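Local coordinates for protein imine reductase (Amycolatopsis orientalis, PDB 5A9S) that probably reduces imines to amines, drawing on the NADP(H) cofactor bound in its Rossmann domain, at residues Gln4-Thr9 / Glu145-Thr150; Ser62-Val67 / Val90-Asn95; Ala221-Ile226 / Ser281-Ile286; Met240-Leu245 / Leu268-Val273. One frame throughout, in Å; residues are numbered along the deposited sequence.

How the contacts relate
The four contacts fall into two pairs, one in each domain. Contacts 1 and 2 lie in the N-terminal NADP-binding domain with centres 11 Å apart; both reach the same sheet, where strands 8-11 and 64-67 are neighbours, and contact 2 falls within the chain span between the two segments of contact 1. Contacts 3 and 4 follow in the helical C-terminal domain, centres 15 Å apart, with contact 4 inside the span of contact 3 and Leu269 packing on Tyr282 and Val285. The pairs lie on opposite sides of the chain's centre, about 39 to 52 Å apart between centres, so that cofactor binding at contact 2 and the calcium site at contact 3 belong to separate structural units.

Contact 1 (Gln4-Thr9 / Glu145-Thr150); sequences QNLPVT and EEYKET
Leu6 holds its CG opposite the backbone N (chi1 174°), which sends the branched end across to helix 141-152, while Thr150 keeps OG1 beside its own backbone N, on the side that Leu6 reaches. The methyl Leu6 CD2 lies 3.4 Å from Thr150 OG1 and, on the Tyr147 side, 3.6 Å from Tyr147 CE1. It meets that ring at the edge, close to the ring plane, rather than over a face. A leucine suits this place because one methyl can fill the angle between two side chains about one helical turn apart. Deeper down, Val8 CG2 approaches Thr150 CG2 at 4.4 Å. Val8 begins strand 8-11 of the Rossmann fold, and the helix packs on the face of the sheet that carries Val8 and Leu64; the methyl of Thr150 also rests on Leu64. The tyrosine brings a hydrocarbon edge to Leu6 and directs its hydroxyl elsewhere, into a hydrogen bond with Arg63, which in turn forms a salt bridge with Glu146. Nearer the solvent, the extended chain of Glu149 reaches the bent chain of Gln4. Gln4 NE2 donates to Glu149 OE2 over 2.7 Å, nearly straight at 169°. The acceptor lies practically in the amide plane, but the donor approaches from above the carboxylate, 43° out of its plane. A second, weak bond runs from Gln4 NE2 to Thr2 O.

Contact 2 (Ser62-Val67 / Val90-Asn95); sequences SRLLVV and VVVNLN. With NAP (NADP nicotinamide-adenine-dinucleotide phosphate), chain D.
Strands 64-67 and 90-93 run side by side in the same direction, their axes 4.7 Å apart at closest and 21° from parallel, as adjacent strands of the Rossmann sheet. Five backbone hydrogen bonds join them. Val90 N donates to Arg63 O at one end; Leu65 N bonds to Val90 O, Leu65 O accepts from Val92 N, Val67 N bonds to Val92 O, and Val67 O accepts from Leu94 N, 2.8 Å away. Beta-branched valines suit such extended backbone. Helix 141-152 covers Leu64 and Val90, and on their face Leu64 CD1 reaches diagonally to Val92 CG2 at 3.6 Å. Val66 CG1 meets Leu94 CD2, beyond the strand, at 3.6 Å. The other face pairs Val67 CG2 with Val91 CG1, 3.9 Å apart. At the strand start, the Arg63 chain, extended as far as NE, brings one face of the guanidinium, off-centre, over Val90 CG2, while NE bonds to Gly88 O. Asn93 ND2 bonds to Tyr116 OH, and Asn93 OD1 accepts from Asn95 N at 3.2 Å, an Asx turn that leads into Asn95. Asn95, its ND2 bound to Leu69 O, binds NADP: Asn95 OD1 accepts a hydrogen bond from O2D of the nicotinamide ribose at 2.6 Å.

Contact 3 (Ala221-Ile226 / Ser281-Ile286); sequences AEAPTI and SYYSVI. With CA (calcium ion), chain C.
Helix 199-222 ends at Glu222 and gives way to a type I turn from Ala223 to Ile226, while 281-286 bends into a 3-10 segment, bringing the Glu222 and Tyr283 CA atoms to 5.8 Å. Glu222 folds back at chi2 (-70°) and sets its carboxylate against the start of that segment. Glu222 OE1 accepts from Tyr283 N at 3.2 Å, from a donor 41° above the carboxylate plane; the Ser281 hydroxyl also points at OE1, but at a modelled distance too short to trust. A water bridges Glu222 OE2, 2.6 Å away, to the backbone N of Tyr282, and OE2 also accepts from Ala235 N. An acidic side chain suits a place rich in donors. Pro224, with its rigid ring, puts CD squarely over the Tyr283 ring, 3.6 Å from its centroid, in a CH-pi contact. Helix end and turn together bind a calcium ion: Lys220 O and Ala221 O (2.5 Å) from the former, Ala223 O and Ile226 O from the latter, and a water. Behind the contact, Tyr282 and Val285 pack on Leu269 of helix 260-277, Val285 also touches Leu238 of helix 238-255, and the Tyr282 hydroxyl bonds to a polar side chain of another protein chain.

Contact 4 (Met240-Leu245 / Leu268-Val273); sequences MNVTTL and LLDRAV
Helices 238-255 and 260-277 form an antiparallel helical hairpin in the C-terminal domain, and residues 240-245 and 268-273 are one place where its two arms meet. The short segments run at 157° to one another with axes 10.0 Å apart, a spacing that side chains of medium size can fill. Leu269 does most of the filling. Its CB and CD2 come against Asn241, Val242 and Leu245, residues brought to one side of the opposite helix by the helical repeat: Leu269 CD2 meets Leu245 and, at 3.9 Å, Asn241 CB; Leu269 CB lies 4.4 Å from Val242 CG1; and CD1 turns back toward the loop after the hairpin. Its chi1 of -95° and chi2 of 33° stray from staggered values, perhaps in response to the tight approach of Leu245. Further toward solvent, Val242 packs by CG1 against Val273 CG1 at 4.3 Å, a small, beta-branched pair suited to a partly exposed seam. Val242 CG2 stands 4.2 Å from Asp270 OD1, a van der Waals approach only; the carboxylate finds its charge partner in Lys266. The contact is mainly apolar, without a hydrogen bond between the segments. Leu245, which also packs on an aromatic side chain of another protein chain, meets Leu269 with the two side chains at about a right angle, and Leu245 CD1 is modelled just 3.3 Å from Leu269 CD2, tighter than usual van der Waals contact.

Contact 1 (Gln4-Thr9 / Glu145-Thr150)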
# COMPACT_ATOMS: atom_id res chain seq x y z
N GLN A 4 -2.02 26.07 30.09
CA GLN A 4 -3.03 25.25 29.43
C GLN A 4 -3.92 26.07 28.54
O GLN A 4 -4.62 25.50 27.70
CB GLN A 4 -3.91 24.53 30.46
CG GLN A 4 -3.18 23.53 31.34
CD GLN A 4 -2.66 22.35 30.55
OE1 GLN A 4 -3.42 21.65 29.86
NE2 GLN A 4 -1.35 22.13 30.63
N ASN A 5 -3.92 27.40 28.73
CA ASN A 5 -4.75 28.32 27.94
C ASN A 5 -3.91 29.20 26.98
O ASN A 5 -4.36 30.24 26.52
CB ASN A 5 -5.61 29.14 28.94
CG ASN A 5 -6.30 28.24 29.99
OD1 ASN A 5 -5.94 28.26 31.18
ND2 ASN A 5 -7.26 27.38 29.53
N LEU A 6 -2.69 28.74 26.70
CA LEU A 6 -1.69 29.49 25.94
C LEU A 6 -2.35 30.29 24.78
O LEU A 6 -3.05 29.67 24.04
CB LEU A 6 -0.70 28.47 25.37
CG LEU A 6 0.39 28.95 24.40
CD1 LEU A 6 1.25 30.00 25.09
CD2 LEU A 6 1.27 27.80 23.90
N PRO A 7 -2.15 31.63 24.65
CA PRO A 7 -2.66 32.27 23.42
C PRO A 7 -1.97 31.69 22.20
O PRO A 7 -0.81 31.36 22.27
CB PRO A 7 -2.30 33.77 23.58
CG PRO A 7 -1.38 33.84 24.72
CD PRO A 7 -1.67 32.64 25.61
N VAL A 8 -2.70 31.53 21.13
CA VAL A 8 -2.12 31.06 19.85
C VAL A 8 -2.71 31.88 18.76
O VAL A 8 -3.87 32.22 18.82
CB VAL A 8 -2.43 29.57 19.53
CG1 VAL A 8 -1.67 29.10 18.28
CG2 VAL A 8 -2.03 28.71 20.71
N THR A 9 -1.90 32.20 17.75
CA THR A 9 -2.37 32.80 16.54
C THR A 9 -2.30 31.77 15.39
O THR A 9 -1.28 31.12 15.22
CB THR A 9 -1.50 33.97 16.17
OG1 THR A 9 -1.61 35.00 17.15
CG2 THR A 9 -1.90 34.50 14.79
N GLU A 145 9.72 20.63 22.68
CA GLU A 145 9.40 20.23 24.02
C GLU A 145 8.62 21.32 24.73
O GLU A 145 7.71 20.99 25.49
CB GLU A 145 10.66 19.91 24.83
CG GLU A 145 11.34 18.59 24.49
CD GLU A 145 10.43 17.39 24.70
OE1 GLU A 145 9.74 17.35 25.74
OE2 GLU A 145 10.39 16.50 23.81
N GLU A 146 8.91 22.60 24.44
CA GLU A 146 8.10 23.69 25.03
C GLU A 146 6.62 23.70 24.62
O GLU A 146 5.76 24.02 25.42
CB GLU A 146 8.68 25.05 24.70
CG GLU A 146 8.17 26.15 25.61
CD GLU A 146 8.75 27.52 25.27
OE1 GLU A 146 9.68 27.62 24.43
OE2 GLU A 146 8.25 28.51 25.86
N TYR A 147 6.33 23.37 23.36
CA TYR A 147 4.98 23.48 22.80
C TYR A 147 4.29 22.19 22.49
O TYR A 147 3.18 22.20 22.01
CB TYR A 147 5.08 24.39 21.58
CG TYR A 147 5.38 25.82 21.97
CD1 TYR A 147 4.43 26.59 22.60
CD2 TYR A 147 6.62 26.38 21.74
CE1 TYR A 147 4.71 27.88 23.01
CE2 TYR A 147 6.89 27.70 22.11
CZ TYR A 147 5.93 28.42 22.75
OH TYR A 147 6.18 29.72 23.13
N LYS A 148 4.97 21.08 22.76
CA LYS A 148 4.49 19.70 22.58
C LYS A 148 3.07 19.47 23.07
O LYS A 148 2.24 18.89 22.37
CB LYS A 148 5.44 18.75 23.40
CG LYS A 148 5.45 17.30 22.95
CD LYS A 148 5.71 16.33 24.09
CE LYS A 148 7.04 16.53 24.78
NZ LYS A 148 6.92 17.23 26.10
N GLU A 149 2.78 19.92 24.29
CA GLU A 149 1.49 19.68 24.91
C GLU A 149 0.43 20.46 24.16
O GLU A 149 -0.64 19.93 23.89
CB GLU A 149 1.49 20.08 26.39
CG GLU A 149 0.42 19.38 27.21
CD GLU A 149 0.57 19.58 28.72
OE1 GLU A 149 1.69 19.44 29.23
OE2 GLU A 149 -0.44 19.86 29.39
N THR A 150 0.73 21.71 23.78
CA THR A 150 -0.21 22.48 22.94
C THR A 150 -0.37 21.80 21.58
O THR A 150 -1.50 21.61 21.11
CB THR A 150 0.25 23.92 22.75
OG1 THR A 150 0.34 24.57 24.03
CG2 THR A 150 -0.70 24.69 21.84

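Contact 2 (Ser62-Val67 / Val90-Asn95)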
# COMPACT_ATOMS: atom_id res chain seq x y z
N SER A 62 0.33 36.73 20.18
CA SER A 62 0.69 35.39 20.73
C SER A 62 2.17 35.18 20.60
O SER A 62 2.78 35.71 19.67
CB SER A 62 -0.06 34.27 20.02
OG SER A 62 -1.42 34.59 19.84
N ARG A 63 2.73 34.39 21.50
CA ARG A 63 4.09 33.94 21.35
C ARG A 63 4.14 32.76 20.34
O ARG A 63 5.12 32.63 19.61
CB ARG A 63 4.72 33.48 22.68
CG ARG A 63 6.21 33.27 22.47
CD ARG A 63 7.04 32.79 23.63
NE ARG A 63 8.43 32.71 23.14
CZ ARG A 63 9.19 31.60 23.02
NH1 ARG A 63 8.78 30.39 23.39
NH2 ARG A 63 10.42 31.74 22.55
N LEU A 64 3.14 31.89 20.35
CA LEU A 64 3.06 30.79 19.36
C LEU A 64 2.20 31.15 18.15
O LEU A 64 1.00 31.48 18.31
CB LEU A 64 2.49 29.54 19.98
CG LEU A 64 2.45 28.29 19.07
CD1 LEU A 64 3.86 27.82 18.76
CD2 LEU A 64 1.62 27.20 19.69
N LEU A 65 2.82 31.03 16.96
CA LEU A 65 2.20 31.36 15.68
C LEU A 65 2.13 30.10 14.77
O LEU A 65 3.15 29.56 14.34
CB LEU A 65 2.98 32.46 14.95
CG LEU A 65 3.53 33.66 15.76
CD1 LEU A 65 4.46 34.50 14.92
CD2 LEU A 65 2.41 34.52 16.40
N VAL A 66 0.92 29.67 14.49
CA VAL A 66 0.69 28.49 13.70
C VAL A 66 0.37 29.00 12.33
O VAL A 66 -0.59 29.74 12.18
CB VAL A 66 -0.44 27.65 14.29
CG1 VAL A 66 -0.80 26.52 13.35
CG2 VAL A 66 -0.03 27.16 15.66
N VAL A 67 1.18 28.62 11.33
CA VAL A 67 1.05 29.10 9.95
C VAL A 67 0.62 27.97 9.03
O VAL A 67 1.25 26.93 8.98
CB VAL A 67 2.34 29.75 9.43
CG1 VAL A 67 2.12 30.33 8.04
CG2 VAL A 67 2.78 30.86 10.38
N VAL A 90 7.58 32.19 18.14
CA VAL A 90 7.81 30.87 17.54
C VAL A 90 6.81 30.64 16.42
O VAL A 90 5.64 30.75 16.64
CB VAL A 90 7.67 29.71 18.56
CG1 VAL A 90 7.69 28.36 17.86
CG2 VAL A 90 8.80 29.76 19.58
N VAL A 91 7.31 30.28 15.26
CA VAL A 91 6.49 29.86 14.13
C VAL A 91 6.48 28.34 13.98
O VAL A 91 7.54 27.73 13.93
CB VAL A 91 7.03 30.47 12.83
CG1 VAL A 91 6.37 29.86 11.60
CG2 VAL A 91 6.79 31.97 12.87
N VAL A 92 5.28 27.77 13.85
CA VAL A 92 5.05 26.41 13.49
C VAL A 92 4.48 26.44 12.12
O VAL A 92 3.33 26.84 11.96
CB VAL A 92 4.06 25.74 14.48
CG1 VAL A 92 3.74 24.31 14.07
CG2 VAL A 92 4.68 25.78 15.88
N ASN A 93 5.30 26.11 11.11
CA ASN A 93 4.89 26.23 9.72
C ASN A 93 4.41 24.89 9.19
O ASN A 93 5.18 23.94 9.04
CB ASN A 93 6.04 26.75 8.90
CG ASN A 93 5.72 26.97 7.43
OD1 ASN A 93 4.59 26.88 6.98
ND2 ASN A 93 6.77 27.23 6.67
N LEU A 94 3.14 24.84 8.86
CA LEU A 94 2.47 23.59 8.51
C LEU A 94 2.19 23.45 7.02
O LEU A 94 1.42 22.57 6.63
CB LEU A 94 1.19 23.48 9.32
CG LEU A 94 1.10 22.73 10.66
CD1 LEU A 94 2.33 22.10 11.23
CD2 LEU A 94 0.41 23.52 11.71
N ASN A 95 2.80 24.30 6.23
CA ASN A 95 2.62 24.19 4.83
C ASN A 95 3.75 24.47 3.88
O ASN A 95 3.54 25.12 2.88
CB ASN A 95 1.29 24.75 4.31
CG ASN A 95 0.87 24.13 2.96
OD1 ASN A 95 1.18 23.01 2.68
ND2 ASN A 95 0.19 24.88 2.14
PA NAP D . -4.85 25.86 0.66
O1A NAP D . -5.49 26.30 -0.66
O2A NAP D . -3.62 24.97 0.54
O5B NAP D . -4.48 27.23 1.42
C5B NAP D . -5.45 28.25 1.54
C4B NAP D . -4.97 29.26 2.55
O4B NAP D . -3.70 29.80 2.15
C3B NAP D . -5.93 30.42 2.63
O3B NAP D . -5.98 30.87 3.98
C2B NAP D . -5.28 31.45 1.75
O2B NAP D . -5.68 32.80 1.98
C1B NAP D . -3.82 31.22 2.06
N9A NAP D . -3.00 31.88 1.02
C8A NAP D . -2.86 31.52 -0.27
N7A NAP D . -2.04 32.37 -0.93
C5A NAP D . -1.67 33.30 -0.03
C6A NAP D . -0.81 34.50 -0.05
N6A NAP D . -0.20 34.85 -1.21
N1A NAP D . -0.67 35.19 1.11
C2A NAP D . -1.29 34.84 2.25
N3A NAP D . -2.08 33.75 2.33
C4A NAP D . -2.30 32.97 1.25
O3 NAP D . -6.00 25.31 1.71
PN NAP D . -5.90 24.75 3.25
O1N NAP D . -6.83 23.57 3.39
O2N NAP D . -5.87 25.82 4.35
O5D NAP D . -4.46 24.06 3.23
C5D NAP D . -3.29 24.54 3.89
C4D NAP D . -2.23 23.45 3.70
O4D NAP D . -2.33 22.31 4.57
C3D NAP D . -2.27 22.85 2.27
O3D NAP D . -1.53 23.58 1.28
C2D NAP D . -1.79 21.43 2.38
O2D NAP D . -0.52 21.25 1.79
C1D NAP D . -1.81 21.13 3.89
N1N NAP D . -2.62 19.89 4.06
C2N NAP D . -3.90 19.85 3.56
C3N NAP D . -4.70 18.70 3.67
C7N NAP D . -6.10 18.70 3.13
O7N NAP D . -6.54 17.63 2.70
N7N NAP D . -6.83 19.84 3.13
C4N NAP D . -4.18 17.55 4.30
C5N NAP D . -2.88 17.60 4.78
C6N NAP D . -2.10 18.78 4.65
P2B NAP D . -6.97 33.38 1.21
O1X NAP D . -6.89 34.86 1.48
O2X NAP D . -6.64 33.17 -0.25
O3X NAP D . -8.13 32.55 1.80

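Contact 3 (Ala221-Ile226 / Ser281-Ile286)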
# COMPACT_ATOMS: atom_id res chain seq x y z
N ALA A 221 10.06 -7.83 4.72
CA ALA A 221 10.92 -8.92 4.31
C ALA A 221 11.96 -8.38 3.30
O ALA A 221 13.15 -8.63 3.44
CB ALA A 221 10.12 -10.05 3.66
N GLU A 222 11.55 -7.62 2.30
CA GLU A 222 12.54 -7.14 1.32
C GLU A 222 13.53 -6.13 1.92
O GLU A 222 14.62 -5.97 1.42
CB GLU A 222 11.84 -6.54 0.10
CG GLU A 222 11.19 -7.56 -0.85
CD GLU A 222 12.19 -8.41 -1.63
OE1 GLU A 222 13.34 -7.93 -1.98
OE2 GLU A 222 11.82 -9.60 -1.86
N ALA A 223 13.13 -5.37 2.96
CA ALA A 223 13.96 -4.26 3.47
C ALA A 223 15.22 -4.88 4.07
O ALA A 223 15.12 -5.69 4.97
CB ALA A 223 13.22 -3.46 4.52
N PRO A 224 16.41 -4.55 3.52
CA PRO A 224 17.59 -5.24 3.98
C PRO A 224 17.87 -5.08 5.49
O PRO A 224 18.52 -5.92 6.07
CB PRO A 224 18.70 -4.69 3.08
CG PRO A 224 18.19 -3.40 2.54
CD PRO A 224 16.69 -3.57 2.45
N THR A 225 17.38 -4.04 6.14
CA THR A 225 17.70 -3.84 7.56
C THR A 225 16.58 -4.15 8.49
O THR A 225 16.63 -3.73 9.61
CB THR A 225 18.18 -2.40 7.82
OG1 THR A 225 17.18 -1.48 7.39
CG2 THR A 225 19.48 -2.15 7.08
N ILE A 226 15.55 -4.89 8.04
CA ILE A 226 14.54 -5.40 8.97
C ILE A 226 14.50 -6.92 8.94
O ILE A 226 14.50 -7.52 7.87
CB ILE A 226 13.17 -4.85 8.63
CG1 ILE A 226 13.20 -3.34 8.90
CG2 ILE A 226 12.10 -5.55 9.45
CD1 ILE A 226 11.94 -2.64 8.55
N SER A 281 17.55 -9.35 -5.49
CA SER A 281 16.32 -9.18 -4.75
C SER A 281 15.43 -8.06 -5.40
O SER A 281 15.95 -7.21 -6.11
CB SER A 281 16.67 -8.77 -3.34
OG SER A 281 15.51 -8.86 -2.56
N TYR A 282 14.13 -8.11 -5.14
CA TYR A 282 13.16 -7.08 -5.62
C TYR A 282 13.64 -5.69 -5.16
O TYR A 282 13.60 -4.75 -5.91
CB TYR A 282 11.71 -7.32 -5.10
CG TYR A 282 10.69 -6.49 -5.91
CD1 TYR A 282 10.46 -5.15 -5.64
CD2 TYR A 282 9.96 -7.06 -6.94
CE1 TYR A 282 9.60 -4.39 -6.41
CE2 TYR A 282 9.10 -6.32 -7.71
CZ TYR A 282 8.90 -4.98 -7.43
OH TYR A 282 8.02 -4.27 -8.17
N TYR A 283 14.15 -5.60 -3.94
CA TYR A 283 14.48 -4.31 -3.32
C TYR A 283 15.48 -3.57 -4.13
O TYR A 283 15.44 -2.33 -4.17
CB TYR A 283 15.02 -4.49 -1.90
CG TYR A 283 14.94 -3.23 -1.05
CD1 TYR A 283 15.98 -2.30 -1.04
CD2 TYR A 283 13.84 -3.02 -0.22
CE1 TYR A 283 15.92 -1.16 -0.26
CE2 TYR A 283 13.78 -1.89 0.58
CZ TYR A 283 14.83 -0.98 0.55
OH TYR A 283 14.72 0.13 1.29
N SER A 284 16.32 -4.31 -4.87
CA SER A 284 17.34 -3.68 -5.71
C SER A 284 16.81 -2.83 -6.87
O SER A 284 17.53 -1.96 -7.39
CB SER A 284 18.36 -4.73 -6.19
OG SER A 284 17.79 -5.61 -7.13
N VAL A 285 15.54 -2.98 -7.24
CA VAL A 285 14.87 -1.99 -8.09
C VAL A 285 15.19 -0.53 -7.63
O VAL A 285 15.38 0.38 -8.46
CB VAL A 285 13.35 -2.21 -8.11
CG1 VAL A 285 12.61 -1.03 -8.68
CG2 VAL A 285 12.99 -3.45 -8.88
N ILE A 286 15.27 -0.32 -6.32
CA ILE A 286 15.60 0.99 -5.76
C ILE A 286 16.86 1.66 -6.31
O ILE A 286 16.90 2.90 -6.47
CB ILE A 286 15.66 0.95 -4.21
CG1 ILE A 286 15.44 2.35 -3.64
CG2 ILE A 286 17.01 0.36 -3.69
CD1 ILE A 286 15.41 2.38 -2.12
CA CA C . 13.93 -7.58 5.59
O HOH W 1 13.25 -10.42 -3.85
O HOH W 2 15.93 -9.10 5.05

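Contact 4 (Met240-Leu245 / Leu268-Val273)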
# COMPACT_ATOMS: atom_id res chain seq x y z
N MET A 240 11.45 -14.09 -11.47
CA MET A 240 10.19 -14.73 -11.08
C MET A 240 9.05 -13.71 -11.14
O MET A 240 7.90 -14.03 -11.56
CB MET A 240 10.32 -15.38 -9.66
CG MET A 240 11.03 -16.77 -9.65
SD MET A 240 12.43 -16.99 -8.49
CE MET A 240 11.50 -17.11 -6.95
N ASN A 241 9.34 -12.49 -10.67
CA ASN A 241 8.32 -11.45 -10.60
C ASN A 241 7.95 -10.97 -11.99
O ASN A 241 6.77 -10.63 -12.22
CB ASN A 241 8.78 -10.29 -9.69
CG ASN A 241 8.82 -10.69 -8.24
OD1 ASN A 241 9.88 -10.89 -7.68
ND2 ASN A 241 7.65 -10.88 -7.64
N VAL A 242 8.91 -10.93 -12.94
CA VAL A 242 8.49 -10.57 -14.35
C VAL A 242 7.46 -11.58 -14.92
O VAL A 242 6.49 -11.20 -15.53
CB VAL A 242 9.56 -10.06 -15.37
CG1 VAL A 242 10.98 -10.03 -14.84
CG2 VAL A 242 9.41 -10.77 -16.72
N THR A 243 7.65 -12.85 -14.66
CA THR A 243 6.64 -13.84 -15.05
C THR A 243 5.28 -13.59 -14.41
O THR A 243 4.26 -13.69 -15.08
CB THR A 243 7.12 -15.27 -14.69
OG1 THR A 243 8.43 -15.44 -15.23
CG2 THR A 243 6.22 -16.32 -15.25
N THR A 244 5.26 -13.28 -13.11
CA THR A 244 4.02 -12.98 -12.44
C THR A 244 3.35 -11.77 -13.11
O THR A 244 2.17 -11.80 -13.42
CB THR A 244 4.23 -12.73 -10.94
OG1 THR A 244 4.83 -13.91 -10.38
CG2 THR A 244 2.95 -12.40 -10.21
N LEU A 245 4.11 -10.72 -13.37
CA LEU A 245 3.55 -9.56 -14.03
C LEU A 245 2.96 -9.86 -15.43
O LEU A 245 1.93 -9.28 -15.82
CB LEU A 245 4.59 -8.45 -14.07
CG LEU A 245 4.49 -7.55 -12.79
CD1 LEU A 245 5.80 -6.81 -12.60
CD2 LEU A 245 3.35 -6.55 -12.78
N LEU A 268 9.58 -1.61 -15.55
CA LEU A 268 10.50 -1.22 -14.53
C LEU A 268 11.40 -2.38 -14.15
O LEU A 268 12.61 -2.22 -14.06
CB LEU A 268 9.72 -0.74 -13.31
CG LEU A 268 10.53 -0.46 -12.07
CD1 LEU A 268 11.48 0.68 -12.37
CD2 LEU A 268 9.58 -0.13 -10.93
N LEU A 269 10.80 -3.54 -13.91
CA LEU A 269 11.55 -4.78 -13.63
C LEU A 269 12.49 -5.18 -14.79
O LEU A 269 13.61 -5.54 -14.55
CB LEU A 269 10.58 -5.92 -13.34
CG LEU A 269 10.27 -6.20 -11.88
CD1 LEU A 269 10.27 -4.98 -10.98
CD2 LEU A 269 9.01 -7.02 -11.73
N ASP A 270 12.02 -5.06 -16.04
CA ASP A 270 12.89 -5.33 -17.21
C ASP A 270 14.10 -4.41 -17.18
O ASP A 270 15.18 -4.87 -17.49
CB ASP A 270 12.16 -5.09 -18.55
CG ASP A 270 11.03 -6.09 -18.81
OD1 ASP A 270 11.01 -7.17 -18.20
OD2 ASP A 270 10.12 -5.79 -19.63
N ARG A 271 13.93 -3.14 -16.79
CA ARG A 271 15.06 -2.22 -16.68
C ARG A 271 15.99 -2.69 -15.59
O ARG A 271 17.20 -2.70 -15.78
CB ARG A 271 14.64 -0.75 -16.47
CG ARG A 271 14.50 -0.08 -17.81
CD ARG A 271 14.14 1.41 -17.79
NE ARG A 271 12.80 1.60 -17.32
CZ ARG A 271 12.43 2.09 -16.14
NH1 ARG A 271 13.32 2.57 -15.24
NH2 ARG A 271 11.13 2.14 -15.89
N ALA A 272 15.44 -3.15 -14.47
CA ALA A 272 16.28 -3.63 -13.39
C ALA A 272 17.10 -4.86 -13.79
O ALA A 272 18.30 -4.92 -13.47
CB ALA A 272 15.49 -3.88 -12.09
N VAL A 273 16.47 -5.82 -14.49
CA VAL A 273 17.21 -7.05 -14.90
C VAL A 273 18.33 -6.67 -15.91
O VAL A 273 19.44 -7.19 -15.80
CB VAL A 273 16.33 -8.27 -15.37
CG1 VAL A 273 14.88 -8.25 -14.90
CG2 VAL A 273 16.38 -8.45 -16.87